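Local atomic coordinates of C alpha-dehydrogenase (Sphingobium sp. SYK-6, PDB entry 4YAC), a protein that binds NADH and, as a Rossmann-fold member of the short-chain dehydrogenase/reductase family, probably catalyses NAD(H)-dependent oxidoreduction. Residues N121-M124 / T125-R129; G49-Q53 / K54-V58. All blocks are in the same frame, centred on the assembly; numbering follows the deposited sequence.

Overall arrangement
Both contacts are local, each made within one continuous run of chain, and both belong to the Rossmann fold of a short-chain dehydrogenase. Contact 2 comes first in sequence: at 49-53 and 54-58 the chain leaves helix 41-51 and turns into the outermost strand 57-62, closing a beta-alpha-beta unit. Contact 1, residues 121-129, lies in the second half of helix 105-133, largely buried, one side against helix 68-81 and strand 87-90, another against the second subunit. Their centres are 27 Å apart, and they do not touch. Contact 1 is nearer the cofactor: the Asn121 side chain is about 8 Å from the bound NADH, and the Phe51 side chain of contact 2 is about 12 Å from the bound NADH.

Contact 1: residues N121-M124 / T125-R129; sequences NGVM and TVMPR
Thr125 brings its hydroxyl to the carbonyl oxygen of Asn121, one turn back along helix 105-133, with OG1 giving its proton to Asn121 O at 2.7 Å. The donor comes in tilted 27° from the carbonyl plane. The torsion that sets OG1 beside its own backbone N (chi1 -62°) aims it back along the helix, and the same acceptor takes a weak bond from Thr125 N. Further on, Val126 N reaches Gly122 O at 2.9 Å and Met127 N reaches Val123 O at 2.9 Å. Pro128 then interrupts the pattern: having no N-H to offer Met124 O, it sets its CD 3.3 Å from that oxygen, and the helix kinks.

On another side, the methyl CE of Met127 meets two side chains, Val123 CG1 at 3.9 Å and Met124 SD at 4.0 Å. The two methionines run side by side and point the same way, both bent at chi2 and chi3. Trp108 of the second subunit packs on Met124 and Glu101 of that subunit on Met127, while Val75 of helix 68-81 touches Thr125. A buried hydroxyl is thus satisfied within its own helix, next to a methionine-lined apolar patch facing the second subunit.

Contact 2: residues G49-Q53 / K54-V58; sequences GYFSQ and KNVAV
The backbone leaves helix 41-51 through a type I beta turn from Phe51 to Lys54, passes an inverse gamma turn centred on Asn55, and enters strand 57-62. Lys54 N closes the first turn on Phe51 O at 3.1 Å, coming from above the carbonyl plane, 68° out of it. The side chain of Phe51 lies between two neighbours: Tyr50 CD2 is over one face and Val58 CG2 over the other. The valine methyl makes a CH-pi contact, 3.9 Å from the ring centroid and 14° off the normal. Val56 CG2 approaches obliquely, 3.8 Å from Phe51 CD1. An alanine at Phe51 is likely to leave a gap between helix and strand, with the methyls of Val56 and Val58 losing the ring they pack on.

Nearer the surface, the Lys54 chain, bent at chi2 (-67°), passes over a face of the Tyr50 ring, with CE 3.4 Å from Tyr50 OH. That hydroxyl is hydrogen-bonded to Glu28, and Lys24 makes a cation-pi contact with the ring. A water accepts from Lys54 NZ and donates to Gln53 O at 2.7 Å. The chemistry thus passes from an apolar, aromatic-aliphatic junction, where the crossover helix 41-51 hands over to strand 57-62, to a hydrated, charged surface.

Contact 1: residues N121-M124 / T125-R129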
loop_
_atom_site.group_PDB
_atom_site.type_symbol
_atom_site.label_atom_id
_atom_site.label_comp_id
_atom_site.label_asym_id
_atom_site.label_seq_id
_atom_site.Cartn_x
_atom_site.Cartn_y
_atom_site.Cartn_z
ATOM N N ASN A 121 10.159 8.930 -6.766
ATOM C CA ASN A 121 11.166 9.708 -7.477
ATOM C C ASN A 121 11.377 11.084 -6.848
ATOM O O ASN A 121 12.509 11.542 -6.712
ATOM C CB ASN A 121 10.785 9.864 -8.949
ATOM C CG ASN A 121 10.898 8.564 -9.730
ATOM O OD1 ASN A 121 11.501 7.590 -9.267
ATOM N ND2 ASN A 121 10.324 8.550 -10.931
ATOM N N GLY A 122 10.291 11.739 -6.458
ATOM C CA GLY A 122 10.400 13.034 -5.808
ATOM C C GLY A 122 11.061 12.919 -4.451
ATOM O O GLY A 122 11.975 13.683 -4.123
ATOM N N VAL A 123 10.599 11.958 -3.658
ATOM C CA VAL A 123 11.142 11.742 -2.319
ATOM C C VAL A 123 12.644 11.453 -2.385
ATOM O O VAL A 123 13.422 12.020 -1.626
ATOM C CB VAL A 123 10.385 10.588 -1.598
ATOM C CG1 VAL A 123 11.156 10.090 -0.388
ATOM C CG2 VAL A 123 9.003 11.057 -1.184
ATOM N N MET A 124 13.064 10.599 -3.307
ATOM C CA MET A 124 14.471 10.219 -3.375
ATOM C C MET A 124 15.338 11.298 -4.012
ATOM O O MET A 124 16.549 11.298 -3.832
ATOM C CB MET A 124 14.630 8.908 -4.145
ATOM C CG MET A 124 13.945 7.716 -3.486
ATOM S SD MET A 124 14.295 7.538 -1.725
ATOM C CE MET A 124 16.083 7.504 -1.732
ATOM N N THR A 125 14.724 12.217 -4.754
ATOM C CA THR A 125 15.482 13.304 -5.370
ATOM C C THR A 125 15.706 14.428 -4.364
ATOM O O THR A 125 16.796 15.001 -4.296
ATOM C CB THR A 125 14.773 13.871 -6.623
ATOM O OG1 THR A 125 14.660 12.845 -7.616
ATOM C CG2 THR A 125 15.559 15.035 -7.224
ATOM N N VAL A 126 14.676 14.726 -3.575
ATOM C CA VAL A 126 14.689 15.902 -2.700
ATOM C C VAL A 126 15.110 15.607 -1.259
ATOM O O VAL A 126 15.867 16.371 -0.666
ATOM C CB VAL A 126 13.291 16.569 -2.685
ATOM C CG1 VAL A 126 13.200 17.671 -1.630
ATOM C CG2 VAL A 126 12.960 17.124 -4.063
ATOM N N MET A 127 14.618 14.516 -0.687
ATOM C CA MET A 127 14.822 14.265 0.737
ATOM C C MET A 127 16.307 14.121 1.114
ATOM O O MET A 127 16.729 14.628 2.156
ATOM C CB MET A 127 14.017 13.026 1.152
ATOM C CG MET A 127 14.290 12.494 2.540
ATOM S SD MET A 127 15.435 11.105 2.490
ATOM C CE MET A 127 14.512 9.879 1.552
ATOM N N PRO A 128 17.115 13.457 0.268
ATOM C CA PRO A 128 18.553 13.425 0.577
ATOM C C PRO A 128 19.228 14.801 0.541
ATOM O O PRO A 128 20.216 15.017 1.246
ATOM C CB PRO A 128 19.122 12.513 -0.512
ATOM C CG PRO A 128 17.983 11.622 -0.875
ATOM C CD PRO A 128 16.769 12.502 -0.801
ATOM N N ARG A 129 18.707 15.718 -0.270
ATOM C CA ARG A 129 19.231 17.078 -0.311
ATOM C C ARG A 129 18.860 17.824 0.967
ATOM O O ARG A 129 19.661 18.590 1.504
ATOM C CB ARG A 129 18.700 17.827 -1.534
ATOM C CG ARG A 129 18.963 17.126 -2.855
ATOM C CD ARG A 129 18.524 17.991 -4.024
ATOM N NE ARG A 129 18.617 17.293 -5.304
ATOM C CZ ARG A 129 18.837 17.887 -6.474
ATOM N NH1 ARG A 129 19.006 19.203 -6.545
ATOM N NH2 ARG A 129 18.899 17.161 -7.581
#

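Contact 2: residues G49-Q53 / K54-V58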
loop_
_atom_site.group_PDB
_atom_site.type_symbol
_atom_site.label_atom_id
_atom_site.label_comp_id
_atom_site.label_asym_id
_atom_site.label_seq_id
_atom_site.Cartn_x
_atom_site.Cartn_y
_atom_site.Cartn_z
ATOM N N GLY A 49 -1.061 32.027 -16.072
ATOM C CA GLY A 49 -1.985 33.077 -16.461
ATOM C C GLY A 49 -2.645 33.662 -15.227
ATOM O O GLY A 49 -2.836 34.880 -15.114
ATOM N N TYR A 50 -2.989 32.779 -14.293
ATOM C CA TYR A 50 -3.552 33.178 -13.008
ATOM C C TYR A 50 -2.512 33.898 -12.149
ATOM O O TYR A 50 -2.730 35.029 -11.691
ATOM C CB TYR A 50 -4.091 31.946 -12.267
ATOM C CG TYR A 50 -4.520 32.214 -10.840
ATOM C CD1 TYR A 50 -5.799 32.670 -10.555
ATOM C CD2 TYR A 50 -3.648 32.004 -9.780
ATOM C CE1 TYR A 50 -6.195 32.916 -9.256
ATOM C CE2 TYR A 50 -4.036 32.247 -8.480
ATOM C CZ TYR A 50 -5.311 32.702 -8.223
ATOM O OH TYR A 50 -5.704 32.938 -6.929
ATOM N N PHE A 51 -1.373 33.248 -11.943
ATOM C CA PHE A 51 -0.362 33.772 -11.032
ATOM C C PHE A 51 0.235 35.086 -11.526
ATOM O O PHE A 51 0.765 35.856 -10.732
ATOM C CB PHE A 51 0.749 32.746 -10.812
ATOM C CG PHE A 51 0.346 31.601 -9.926
ATOM C CD1 PHE A 51 -0.086 31.831 -8.631
ATOM C CD2 PHE A 51 0.400 30.296 -10.388
ATOM C CE1 PHE A 51 -0.460 30.788 -7.814
ATOM C CE2 PHE A 51 0.024 29.240 -9.574
ATOM C CZ PHE A 51 -0.406 29.486 -8.285
ATOM N N SER A 52 0.144 35.350 -12.826
ATOM C CA SER A 52 0.661 36.607 -13.374
ATOM C C SER A 52 -0.187 37.803 -12.944
ATOM O O SER A 52 0.176 38.953 -13.205
ATOM C CB SER A 52 0.718 36.558 -14.901
ATOM O OG SER A 52 -0.580 36.663 -15.459
ATOM N N GLN A 53 -1.322 37.524 -12.306
ATOM C CA GLN A 53 -2.224 38.560 -11.814
ATOM C C GLN A 53 -2.249 38.616 -10.283
ATOM O O GLN A 53 -3.150 39.214 -9.693
ATOM C CB GLN A 53 -3.634 38.320 -12.350
ATOM C CG GLN A 53 -3.705 38.242 -13.865
ATOM C CD GLN A 53 -3.243 39.517 -14.542
ATOM O OE1 GLN A 53 -3.530 40.614 -14.074
ATOM N NE2 GLN A 53 -2.518 39.380 -15.645
ATOM N N LYS A 54 -1.248 37.999 -9.655
ATOM C CA LYS A 54 -1.135 37.955 -8.198
ATOM C C LYS A 54 0.272 38.348 -7.751
ATOM O O LYS A 54 1.234 38.195 -8.502
ATOM C CB LYS A 54 -1.455 36.554 -7.669
ATOM C CG LYS A 54 -2.831 36.024 -8.054
ATOM C CD LYS A 54 -3.935 36.832 -7.396
ATOM C CE LYS A 54 -5.306 36.200 -7.623
ATOM N NZ LYS A 54 -6.408 37.156 -7.326
ATOM N N ASN A 55 0.395 38.820 -6.516
ATOM C CA ASN A 55 1.703 39.174 -5.978
ATOM C C ASN A 55 2.417 37.946 -5.419
ATOM O O ASN A 55 2.492 37.744 -4.205
ATOM C CB ASN A 55 1.564 40.245 -4.903
ATOM C CG ASN A 55 2.854 41.011 -4.678
ATOM O OD1 ASN A 55 3.480 41.489 -5.627
ATOM N ND2 ASN A 55 3.266 41.121 -3.424
ATOM N N VAL A 56 2.941 37.128 -6.325
ATOM C CA VAL A 56 3.530 35.854 -5.964
ATOM C C VAL A 56 4.869 35.645 -6.644
ATOM O O VAL A 56 5.200 36.321 -7.622
ATOM C CB VAL A 56 2.603 34.688 -6.353
ATOM C CG1 VAL A 56 1.277 34.808 -5.626
ATOM C CG2 VAL A 56 2.389 34.666 -7.862
ATOM N N ALA A 57 5.628 34.698 -6.106
ATOM C CA ALA A 57 6.813 34.180 -6.760
ATOM C C ALA A 57 6.524 32.737 -7.136
ATOM O O ALA A 57 6.581 31.852 -6.284
ATOM C CB ALA A 57 8.025 34.266 -5.856
ATOM N N VAL A 58 6.196 32.519 -8.406
ATOM C CA VAL A 58 5.922 31.181 -8.913
ATOM C C VAL A 58 6.739 30.909 -10.170
ATOM O O VAL A 58 6.788 31.736 -11.086
ATOM C CB VAL A 58 4.421 30.982 -9.225
ATOM C CG1 VAL A 58 4.154 29.590 -9.803
ATOM C CG2 VAL A 58 3.590 31.196 -7.971
HETATM O O HOH W 1 -5.844 39.117 -9.724
#